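Local coordinates for ethanolamine kinase Pv091845 (Plasmodium vivax, PDB 2QG7), which probably phosphorylates ethanolamine, the first step in making phosphatidylethanolamine from free ethanolamine, at residues 147-151 against 152-156; 234-237 against 238-242; 270-273 against 274-278; 356-359 against 360-364; 413-416 against 417-421. All blocks are in the same frame, centred on the assembly; numbering follows the deposited sequence.

Contact 1: residues 147-151 against 152-156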
# COMPACT_ATOMS: atom_id res chain seq x y z
N GLU D 147 -8.38 25.13 -0.01
CA GLU D 147 -8.50 24.10 1.03
C GLU D 147 -7.12 23.63 1.56
O GLU D 147 -6.94 23.40 2.78
CB GLU D 147 -9.31 22.92 0.47
CG GLU D 147 -10.48 23.38 -0.49
CD GLU D 147 -11.15 22.16 -1.15
OE1 GLU D 147 -10.60 21.03 -1.00
OE2 GLU D 147 -12.23 22.34 -1.82
N ILE D 148 -6.16 23.52 0.64
CA ILE D 148 -4.84 23.01 0.97
C ILE D 148 -3.73 24.06 0.77
O ILE D 148 -2.67 23.96 1.42
CB ILE D 148 -4.53 21.74 0.18
CG1 ILE D 148 -4.77 21.96 -1.33
CG2 ILE D 148 -5.40 20.59 0.70
CD1 ILE D 148 -3.73 21.27 -2.22
N ILE D 149 -3.99 25.03 -0.11
CA ILE D 149 -3.02 26.10 -0.46
C ILE D 149 -3.58 27.51 -0.22
O ILE D 149 -4.71 27.83 -0.58
CB ILE D 149 -2.49 25.94 -1.93
CG1 ILE D 149 -1.75 24.59 -2.09
CG2 ILE D 149 -1.63 27.16 -2.32
CD1 ILE D 149 -1.53 24.11 -3.52
N ASN D 150 -2.77 28.35 0.42
CA ASN D 150 -3.09 29.76 0.60
C ASN D 150 -2.28 30.59 -0.42
O ASN D 150 -1.07 30.79 -0.24
CB ASN D 150 -2.76 30.18 2.03
CG ASN D 150 -3.46 31.44 2.47
OD1 ASN D 150 -3.63 32.39 1.66
ND2 ASN D 150 -3.84 31.49 3.77
N ARG D 151 -2.96 31.03 -1.48
CA ARG D 151 -2.33 31.65 -2.65
C ARG D 151 -1.69 33.00 -2.36
O ARG D 151 -0.68 33.35 -2.95
CB ARG D 151 -3.34 31.80 -3.79
CG ARG D 151 -3.94 30.48 -4.30
CD ARG D 151 -2.92 29.66 -5.10
NE ARG D 151 -3.42 28.32 -5.44
CZ ARG D 151 -2.65 27.30 -5.82
NH1 ARG D 151 -3.21 26.12 -6.10
NH2 ARG D 151 -1.32 27.45 -5.91
N GLU D 152 -2.31 33.74 -1.43
CA GLU D 152 -1.85 35.06 -1.01
C GLU D 152 -0.59 34.95 -0.15
O GLU D 152 0.30 35.79 -0.24
CB GLU D 152 -2.96 35.78 -0.23
CG GLU D 152 -4.29 35.94 -0.99
CD GLU D 152 -5.33 34.86 -0.61
OE1 GLU D 152 -5.45 34.51 0.60
OE2 GLU D 152 -6.05 34.36 -1.52
N ARG D 153 -0.53 33.90 0.66
CA ARG D 153 0.67 33.56 1.41
C ARG D 153 1.77 32.97 0.50
O ARG D 153 2.96 33.26 0.68
CB ARG D 153 0.29 32.63 2.57
CG ARG D 153 1.38 32.33 3.58
CD ARG D 153 2.15 31.09 3.15
NE ARG D 153 1.38 29.85 3.34
CZ ARG D 153 1.48 28.78 2.54
NH1 ARG D 153 0.76 27.69 2.82
NH2 ARG D 153 2.30 28.80 1.44
N GLU D 154 1.38 32.16 -0.49
CA GLU D 154 2.34 31.60 -1.43
C GLU D 154 3.04 32.68 -2.26
O GLU D 154 4.20 32.53 -2.64
CB GLU D 154 1.67 30.58 -2.35
CG GLU D 154 2.68 29.68 -3.03
CD GLU D 154 2.20 29.06 -4.33
OE1 GLU D 154 3.06 28.46 -5.03
OE2 GLU D 154 0.98 29.16 -4.67
N LYS D 155 2.29 33.76 -2.52
CA LYS D 155 2.72 34.89 -3.33
C LYS D 155 3.81 35.71 -2.63
O LYS D 155 4.82 36.10 -3.24
CB LYS D 155 1.51 35.76 -3.68
CG LYS D 155 1.72 36.69 -4.87
CD LYS D 155 0.44 37.39 -5.31
CE LYS D 155 0.16 38.58 -4.40
NZ LYS D 155 -1.07 39.36 -4.79
N LYS D 156 3.61 35.94 -1.33
CA LYS D 156 4.56 36.64 -0.49
C LYS D 156 5.89 35.89 -0.32
O LYS D 156 6.97 36.49 -0.48
CB LYS D 156 3.94 36.91 0.87
CG LYS D 156 2.77 37.87 0.83
CD LYS D 156 2.26 38.22 2.24
CE LYS D 156 1.02 39.11 2.18
NZ LYS D 156 1.38 40.47 1.68
O HOH W 1 0.19 31.94 -5.41
O HOH W 2 -6.20 31.84 -1.24
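Arg151 and Glu154 form a salt bridge one turn apart at the start of helix 151-163. This helix follows strand 136-141 of the five-stranded sheet, the position consistent with the C helix of protein-kinase-like folds. Arg151 NH2 meets Glu154 OE2 at 3.1 Å, on the syn side of the carboxylate and somewhat out of both planes, which are turned 47° against each other. The two side chains run next to each other in the same direction, and CG2 of Ile149 lies over one face of the guanidinium, near its rim. Water 1 spans Arg151 O and Glu154 OE2, so this oxygen is held by an N-H and a water. The other oxygen, OE1, is paired with Arg178, while Arg151 NE goes to Thr145; both ends of the bridge are therefore fixed from outside.

Asn150 is the N-cap, and its carbonyl opens the helix by taking the N-H of Glu154 at 2.8 Å. Its side chain, with CG anti to the backbone N (chi1 -161°), turns its amide against CB of Arg153 and sends ND2 to Thr225 O on helix 216-226. Arg153, bent twice along its chain, reaches Gln226 of the same helix. Out at the surface, Glu152 OE2 accepts a hydrogen bond from water 2 at 2.5 Å, and the same water weakly accepts from Arg151 N at 3.3 Å.

Contact 2: residues 234-237 against 238-242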
# COMPACT_ATOMS: atom_id res chain seq x y z
N SER D 234 5.46 28.75 14.49
CA SER D 234 5.46 27.74 13.45
C SER D 234 4.07 27.68 12.81
O SER D 234 3.05 27.93 13.48
CB SER D 234 5.84 26.39 14.05
OG SER D 234 5.76 25.32 13.09
N PHE D 235 4.04 27.37 11.51
CA PHE D 235 2.80 27.24 10.75
C PHE D 235 2.34 25.77 10.67
O PHE D 235 1.29 25.48 10.09
CB PHE D 235 3.01 27.80 9.35
CG PHE D 235 2.76 29.27 9.22
CD1 PHE D 235 1.93 29.76 8.23
CD2 PHE D 235 3.37 30.18 10.07
CE1 PHE D 235 1.71 31.13 8.09
CE2 PHE D 235 3.13 31.55 9.94
CZ PHE D 235 2.31 32.01 8.95
N LEU D 236 3.13 24.88 11.27
CA LEU D 236 2.98 23.45 11.13
C LEU D 236 1.74 22.90 11.83
O LEU D 236 0.96 22.15 11.23
CB LEU D 236 4.25 22.74 11.62
CG LEU D 236 4.40 21.23 11.75
CD1 LEU D 236 4.01 20.47 10.45
CD2 LEU D 236 5.83 20.94 12.16
N TRP D 237 1.58 23.28 13.09
CA TRP D 237 0.50 22.75 13.93
C TRP D 237 -0.84 23.35 13.58
O TRP D 237 -1.86 22.71 13.71
CB TRP D 237 0.83 22.95 15.40
CG TRP D 237 2.23 22.61 15.67
CD1 TRP D 237 3.24 23.48 15.92
CD2 TRP D 237 2.81 21.30 15.66
NE1 TRP D 237 4.42 22.80 16.10
CE2 TRP D 237 4.19 21.46 15.94
CE3 TRP D 237 2.30 20.01 15.44
CZ2 TRP D 237 5.06 20.38 16.01
CZ3 TRP D 237 3.16 18.95 15.53
CH2 TRP D 237 4.53 19.14 15.81
N ASN D 238 -0.82 24.60 13.14
CA ASN D 238 -1.99 25.23 12.57
C ASN D 238 -2.48 24.48 11.33
O ASN D 238 -3.68 24.41 11.09
CB ASN D 238 -1.64 26.68 12.17
CG ASN D 238 -2.85 27.46 11.65
OD1 ASN D 238 -3.69 27.94 12.44
ND2 ASN D 238 -2.93 27.60 10.31
N THR D 239 -1.54 23.95 10.54
CA THR D 239 -1.84 23.26 9.29
C THR D 239 -2.33 21.84 9.57
O THR D 239 -3.34 21.42 9.00
CB THR D 239 -0.61 23.22 8.35
OG1 THR D 239 -0.20 24.55 8.07
CG2 THR D 239 -0.94 22.57 7.03
N ILE D 240 -1.63 21.12 10.45
CA ILE D 240 -2.04 19.78 10.87
C ILE D 240 -3.44 19.77 11.49
O ILE D 240 -4.27 18.94 11.14
CB ILE D 240 -1.01 19.10 11.82
CG1 ILE D 240 0.33 18.95 11.12
CG2 ILE D 240 -1.50 17.71 12.25
CD1 ILE D 240 1.38 18.32 11.99
N TRP D 241 -3.70 20.70 12.40
CA TRP D 241 -5.05 20.85 12.99
C TRP D 241 -6.09 21.29 11.99
O TRP D 241 -7.26 20.94 12.12
CB TRP D 241 -5.06 21.79 14.21
CG TRP D 241 -4.42 21.17 15.42
CD1 TRP D 241 -3.25 21.53 16.01
CD2 TRP D 241 -4.92 20.06 16.18
NE1 TRP D 241 -2.98 20.73 17.09
CE2 TRP D 241 -3.98 19.81 17.21
CE3 TRP D 241 -6.06 19.24 16.08
CZ2 TRP D 241 -4.16 18.77 18.16
CZ3 TRP D 241 -6.22 18.21 17.02
CH2 TRP D 241 -5.28 17.99 18.05
N LYS D 242 -5.68 22.06 10.97
CA LYS D 242 -6.63 22.48 9.94
C LYS D 242 -7.11 21.24 9.17
O LYS D 242 -8.29 21.10 8.89
CB LYS D 242 -5.94 23.46 9.00
CG LYS D 242 -6.82 24.15 7.91
CD LYS D 242 -5.88 24.43 6.63
CE LYS D 242 -6.71 25.15 5.49
NZ LYS D 242 -5.85 25.48 4.27
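Leu236 CD1 and Ile240 CD1 touch at 3.7 Å, one turn apart on helix 236-251, and the two side chains lie alongside each other, pointing the same way. The same methyl of Ile240 approaches the six-membered ring of Trp237 obliquely, 4.0 Å from CE3. Leu236, with CG anti to the backbone N (chi1 174°), sets that carbon over the centre of the Trp237 ring, so leucine, indole and isoleucine form one apolar patch. Cys416 of helix 413-430 packs on all three.

Around this patch the ordinary helix bonds run straight: Ile240 N gives to Leu236 O at 2.9 Å, and Trp241 N gives to Trp237 O at 3.0 Å. Trp237 O also faces the edge of the Trp241 ring, where CD1 comes within 2.9 Å of it. At the helix start, Phe235 O accepts the hydroxyl of Thr239 OG1 at 2.7 Å and, weakly, the N-H of that threonine. Ser234 OG caps the helix by accepting Leu236 N at 3.2 Å. The carboxylate of Glu359 then takes Ser234 OG and the indole NE1 of Trp237 on its two oxygens, while Trp241 NE1 goes to Glu280. Leu236 N and the indole N-H groups of Trp237 and Trp241 are thus each met by a side chain, which probably lowers the polar cost of packing the indoles, Trp237 above all, into the helical lobe.

Contact 3: residues 270-273 against 274-278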
# COMPACT_ATOMS: atom_id res chain seq x y z
N ASP D 270 -10.87 10.46 17.91
CA ASP D 270 -10.52 10.81 19.28
C ASP D 270 -9.10 10.39 19.60
O ASP D 270 -8.37 11.11 20.29
CB ASP D 270 -11.49 10.19 20.29
CG ASP D 270 -12.92 10.70 20.12
OD1 ASP D 270 -13.14 11.94 20.21
OD2 ASP D 270 -13.85 9.89 19.90
N VAL D 271 -8.73 9.20 19.12
CA VAL D 271 -7.36 8.67 19.26
C VAL D 271 -6.39 9.42 18.33
O VAL D 271 -5.19 9.58 18.66
CB VAL D 271 -7.32 7.13 19.00
CG1 VAL D 271 -5.90 6.59 19.02
CG2 VAL D 271 -8.18 6.39 20.03
N LEU D 272 -6.89 9.87 17.19
CA LEU D 272 -6.11 10.66 16.29
C LEU D 272 -5.82 12.03 16.94
O LEU D 272 -4.67 12.49 16.91
CB LEU D 272 -6.82 10.79 14.93
CG LEU D 272 -6.13 11.60 13.81
CD1 LEU D 272 -4.75 11.04 13.41
CD2 LEU D 272 -7.04 11.71 12.62
N ARG D 273 -6.87 12.66 17.51
CA ARG D 273 -6.75 13.91 18.27
C ARG D 273 -5.72 13.80 19.36
O ARG D 273 -4.92 14.69 19.52
CB ARG D 273 -8.08 14.31 18.89
CG ARG D 273 -8.14 15.76 19.39
CD ARG D 273 -9.52 16.12 19.99
NE ARG D 273 -10.64 16.08 19.03
CZ ARG D 273 -11.52 15.07 18.96
NH1 ARG D 273 -12.52 15.10 18.07
NH2 ARG D 273 -11.42 14.03 19.78
N ASP D 274 -5.72 12.69 20.09
CA ASP D 274 -4.75 12.43 21.14
C ASP D 274 -3.33 12.25 20.61
O ASP D 274 -2.36 12.62 21.27
CB ASP D 274 -5.13 11.15 21.89
CG ASP D 274 -6.32 11.34 22.82
OD1 ASP D 274 -6.85 12.47 22.92
OD2 ASP D 274 -6.74 10.34 23.47
N SER D 275 -3.22 11.62 19.45
CA SER D 275 -1.95 11.31 18.82
C SER D 275 -1.27 12.56 18.28
O SER D 275 -0.05 12.66 18.33
CB SER D 275 -2.17 10.34 17.68
OG SER D 275 -2.33 9.02 18.20
N ILE D 276 -2.05 13.47 17.73
CA ILE D 276 -1.52 14.75 17.25
C ILE D 276 -1.02 15.65 18.40
O ILE D 276 0.05 16.26 18.31
CB ILE D 276 -2.53 15.51 16.38
CG1 ILE D 276 -2.87 14.69 15.13
CG2 ILE D 276 -1.98 16.90 16.01
CD1 ILE D 276 -4.04 15.23 14.37
N VAL D 277 -1.81 15.70 19.48
CA VAL D 277 -1.42 16.32 20.73
C VAL D 277 -0.12 15.69 21.26
O VAL D 277 0.80 16.41 21.66
CB VAL D 277 -2.57 16.23 21.79
CG1 VAL D 277 -2.06 16.60 23.16
CG2 VAL D 277 -3.71 17.13 21.43
N GLU D 278 -0.03 14.37 21.27
CA GLU D 278 1.19 13.68 21.69
C GLU D 278 2.43 13.99 20.82
O GLU D 278 3.55 14.09 21.34
CB GLU D 278 0.96 12.17 21.70
CG GLU D 278 2.04 11.38 22.41
CD GLU D 278 1.76 9.88 22.49
OE1 GLU D 278 0.93 9.36 21.70
OE2 GLU D 278 2.40 9.19 23.33
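Near the start of helix 269-284, Ser275 folds its hydroxyl back onto the carbonyl of Val271. OG lies anti to its own carbonyl carbon (chi1 -79°) and donates a hydrogen bond to Val271 O at 3.0 Å. The same oxygen accepts Ser275 N at 2.9 Å, the two donors arriving from opposite faces of the carbonyl plane. Such a serine-to-i-4 carbonyl bond is a familiar feature of alpha helices, and it doubles the grip on this carbonyl.

On the inner side, CG of Leu272 faces CD1 of Ile276 at 4.2 Å. These two are the buried members of the turn: Leu272 packs on Leu423, and Ile276 is wedged between Trp241 of helix 236-251 and Ile419 of helix 413-430. In the helical lobe of this kinase-like fold, helix 269-284 also reaches the dimer partner, for Val271 and Leu272 rest on Lys265 and Leu266 of the second subunit.

Toward solvent, Arg273 bends at chi3 (-64°) to bring NH2 back to Asp270 OD1, a salt bridge of 2.7 Å. The carboxylate oxygen is met on its anti side, and it lies in the guanidinium plane.

Contact 4: residues 356-359 against 360-364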
# COMPACT_ATOMS: atom_id res chain seq x y z
N CYS D 356 6.42 27.73 4.17
CA CYS D 356 6.05 28.64 5.24
C CYS D 356 6.98 28.40 6.39
O CYS D 356 7.86 27.51 6.32
CB CYS D 356 4.59 28.44 5.67
SG CYS D 356 4.18 26.73 6.08
N PRO D 357 6.90 29.25 7.42
CA PRO D 357 7.77 29.10 8.59
C PRO D 357 7.42 27.91 9.47
O PRO D 357 6.35 27.84 10.01
CB PRO D 357 7.58 30.44 9.32
CG PRO D 357 6.90 31.37 8.29
CD PRO D 357 6.08 30.48 7.48
N MET D 358 8.33 26.95 9.58
CA MET D 358 8.11 25.79 10.44
C MET D 358 9.44 25.48 11.10
O MET D 358 10.45 26.04 10.71
CB MET D 358 7.70 24.58 9.58
CG MET D 358 6.32 24.65 9.00
SD MET D 358 5.77 23.12 8.21
CE MET D 358 4.15 23.65 7.65
N GLU D 359 9.42 24.54 12.04
CA GLU D 359 10.60 23.92 12.61
C GLU D 359 11.48 23.36 11.51
O GLU D 359 11.00 22.66 10.63
CB GLU D 359 10.19 22.80 13.56
CG GLU D 359 9.51 23.26 14.86
CD GLU D 359 8.01 23.44 14.77
OE1 GLU D 359 7.46 23.57 13.63
OE2 GLU D 359 7.34 23.45 15.85
N ARG D 360 12.77 23.63 11.59
CA ARG D 360 13.74 23.18 10.62
C ARG D 360 13.84 21.68 10.61
O ARG D 360 14.25 21.09 9.59
CB ARG D 360 15.13 23.82 10.84
CG ARG D 360 15.76 23.58 12.22
CD ARG D 360 17.28 23.65 12.18
NE ARG D 360 17.91 23.25 13.46
CZ ARG D 360 19.22 23.31 13.76
NH1 ARG D 360 20.10 23.79 12.87
NH2 ARG D 360 19.66 22.90 14.96
N ALA D 361 13.49 21.07 11.73
CA ALA D 361 13.59 19.62 11.88
C ALA D 361 12.45 18.90 11.13
O ALA D 361 12.66 17.80 10.60
CB ALA D 361 13.62 19.24 13.31
N TYR D 362 11.27 19.54 11.05
CA TYR D 362 10.21 19.06 10.16
C TYR D 362 10.63 18.89 8.67
O TYR D 362 10.36 17.85 8.05
CB TYR D 362 9.00 19.94 10.25
CG TYR D 362 7.92 19.47 9.34
CD1 TYR D 362 7.04 18.44 9.74
CD2 TYR D 362 7.78 20.02 8.06
CE1 TYR D 362 6.02 18.00 8.89
CE2 TYR D 362 6.78 19.56 7.18
CZ TYR D 362 5.90 18.56 7.61
OH TYR D 362 4.93 18.13 6.74
N ASP D 363 11.29 19.92 8.11
CA ASP D 363 11.69 19.90 6.71
C ASP D 363 12.72 18.84 6.38
O ASP D 363 12.71 18.29 5.29
CB ASP D 363 12.21 21.28 6.32
CG ASP D 363 11.82 21.70 4.90
OD1 ASP D 363 10.91 21.06 4.29
OD2 ASP D 363 12.44 22.68 4.42
N ILE D 364 13.59 18.53 7.32
CA ILE D 364 14.61 17.52 7.14
C ILE D 364 14.04 16.09 7.27
O ILE D 364 14.34 15.23 6.44
CB ILE D 364 15.82 17.73 8.14
CG1 ILE D 364 16.34 19.17 8.02
CG2 ILE D 364 16.95 16.65 7.91
CD1 ILE D 364 17.30 19.61 9.16
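Met358 SD lies against the ring of Tyr362, a Met-aromatic contact where strand 356-359 turns into helix 360-369. Strand and helix segments stand almost perpendicular, 92° apart. The sulfur is 3.7 Å from Tyr362 CD2 and 4.3 Å from the ring centroid, an oblique approach 36° off the ring normal. Methionine and tyrosine run side by side in the same direction; the tyrosine ring reaches the sulfur because its CG is anti to the backbone N (chi1 180°).

Polar contacts start at Glu359, the N-cap, whose carbonyl takes Tyr362 N in a weak bond of 3.2 Å. Its bent side chain leads away from the helix, toward the start of helix 236-251. Arg360, extended from CG to NE, packs on helix 384-395 and ends in a salt bridge with Glu409. Strand 356-359 itself is paired by backbone bonds with strand 290-293.

Asp363 uses both oxygens on the backbone N-H groups of His294 and Cys295, and OD2 also meets His210 NE2. This is consistent with the aspartate that, in protein-kinase-like folds, braces the backbone leading into the catalytic loop. Close by the cap, Tyr362 CB rests 3.4 Å from Glu359 O.

Contact 5: residues 413-416 against 417-421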
# COMPACT_ATOMS: atom_id res chain seq x y z
N PHE D 413 9.85 14.14 14.25
CA PHE D 413 9.19 14.85 13.15
C PHE D 413 8.90 13.89 11.98
O PHE D 413 8.12 14.23 11.08
CB PHE D 413 10.02 16.05 12.66
CG PHE D 413 10.01 17.21 13.61
CD1 PHE D 413 10.90 17.26 14.68
CD2 PHE D 413 9.09 18.25 13.43
CE1 PHE D 413 10.88 18.31 15.53
CE2 PHE D 413 9.06 19.34 14.31
CZ PHE D 413 9.94 19.36 15.36
N TYR D 414 9.51 12.72 12.02
CA TYR D 414 9.20 11.65 11.09
C TYR D 414 7.69 11.30 11.12
O TYR D 414 7.00 11.30 10.07
CB TYR D 414 10.01 10.45 11.47
CG TYR D 414 11.36 10.35 10.84
CD1 TYR D 414 11.50 9.84 9.54
CD2 TYR D 414 12.53 10.72 11.55
CE1 TYR D 414 12.73 9.71 8.95
CE2 TYR D 414 13.80 10.59 10.96
CZ TYR D 414 13.88 10.08 9.66
OH TYR D 414 15.08 9.94 9.06
N ILE D 415 7.20 11.03 12.34
CA ILE D 415 5.78 10.78 12.59
C ILE D 415 4.90 11.98 12.31
O ILE D 415 3.76 11.83 11.87
CB ILE D 415 5.51 10.33 14.05
CG1 ILE D 415 6.22 8.98 14.34
CG2 ILE D 415 3.99 10.14 14.27
CD1 ILE D 415 6.48 8.85 15.84
N CYS D 416 5.41 13.15 12.60
CA CYS D 416 4.72 14.41 12.32
C CYS D 416 4.46 14.61 10.79
O CYS D 416 3.40 15.04 10.34
CB CYS D 416 5.59 15.54 12.90
SG CYS D 416 4.82 17.12 12.71
N SER D 417 5.48 14.31 10.00
CA SER D 417 5.41 14.30 8.57
C SER D 417 4.41 13.24 8.02
O SER D 417 3.68 13.51 7.08
CB SER D 417 6.82 14.00 8.05
OG SER D 417 6.81 13.76 6.68
N HIS D 418 4.37 12.05 8.63
CA HIS D 418 3.33 11.05 8.32
C HIS D 418 1.89 11.52 8.56
O HIS D 418 1.02 11.30 7.73
CB HIS D 418 3.57 9.76 9.11
CG HIS D 418 4.80 9.04 8.72
ND1 HIS D 418 5.13 8.81 7.40
CD2 HIS D 418 5.79 8.49 9.46
CE1 HIS D 418 6.27 8.13 7.34
NE2 HIS D 418 6.69 7.92 8.58
N ILE D 419 1.64 12.14 9.70
CA ILE D 419 0.33 12.62 10.02
C ILE D 419 -0.10 13.75 9.10
O ILE D 419 -1.23 13.77 8.59
CB ILE D 419 0.23 13.02 11.52
CG1 ILE D 419 0.43 11.77 12.38
CG2 ILE D 419 -1.11 13.70 11.80
CD1 ILE D 419 0.63 12.00 13.91
N ASN D 420 0.80 14.69 8.87
CA ASN D 420 0.55 15.81 7.96
C ASN D 420 0.13 15.34 6.57
O ASN D 420 -0.87 15.81 6.03
CB ASN D 420 1.80 16.73 7.87
CG ASN D 420 1.55 17.97 7.03
OD1 ASN D 420 0.87 18.90 7.45
ND2 ASN D 420 2.08 17.97 5.82
N TRP D 421 0.91 14.45 5.97
CA TRP D 421 0.62 14.04 4.61
C TRP D 421 -0.46 12.97 4.51
O TRP D 421 -1.07 12.84 3.46
CB TRP D 421 1.89 13.61 3.88
CG TRP D 421 2.74 14.82 3.54
CD1 TRP D 421 3.91 15.18 4.13
CD2 TRP D 421 2.43 15.87 2.61
NE1 TRP D 421 4.37 16.35 3.60
CE2 TRP D 421 3.48 16.81 2.67
CE3 TRP D 421 1.37 16.11 1.71
CZ2 TRP D 421 3.52 17.96 1.87
CZ3 TRP D 421 1.40 17.26 0.91
CH2 TRP D 421 2.46 18.17 1.00
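Tyr414 O sits over one face of the His418 imidazole, 3.1 Å from CD2, in the buried first turns of helix 413-430. The same carbonyl accepts His418 N at 3.1 Å and the side-chain amide of Asn369, so two N-H groups hold it while the ring lies against it. His418, with CG anti to its carbonyl carbon (chi1 -66°), folds back over the preceding turn to make this contact. Its ND1 is met by Arg445 NE and so probably acts as an acceptor, which would place the ring proton on NE2. Phe454 and Trp378 set edge-to-face contacts with the ring.

The backbone N-H groups from Ser417 to Asn420 all find their i-4 carbonyls: besides the histidine, Ser417 N gives to Phe413 O at 2.9 Å, Ile419 N to Ile415 O at 3.0 Å, and Asn420 N to Cys416 O at 3.0 Å. The side-chain hydroxyls look outside for partners: Tyr414 OH bonds Glu387, and Ser417 OG bonds Asn366 OD1, with Asn369 ND2 a weaker second partner. Trp421 NE1 weakly shares Asn366 OD1.

The apolar flank is Ile415 CG2 against Ile419 CD1, 3.9 Å apart, set at an angle to each other and packed beside helix 269-284, where Val279 and Ile276 meet them. On another side of the helix, Asn420 ND2 stands 3.5 Å above one face of the Trp421 ring, toward its rim. The buried serine, tyrosine and histidine are probably tolerated because Asn366, Glu387 and Arg445 meet their polar atoms, linking helices 360-369, 384-395 and 438-448 to this one.

The five contacts follow one another along the chain, all within the choline/ethanolamine kinase region. Contact 1 belongs to the helix after the third strand of the five-stranded sheet; contacts 2 to 5 gather in the helical lobe on helices 236-251, 269-284, 360-369 and 413-430. Contacts 2, 4 and 5 have centres about 12 Å from one another and touch mutually, and contact 3 joins contacts 2 and 5 through Ile276, its centre 14 and 13 Å away. Contact 1 stands 14 Å from contact 2, linked through Lys242 NZ to Glu147 O, and 27 Å from contact 3. The sheet-bearing part thus meets the helical core, whose far end reaches the second subunit.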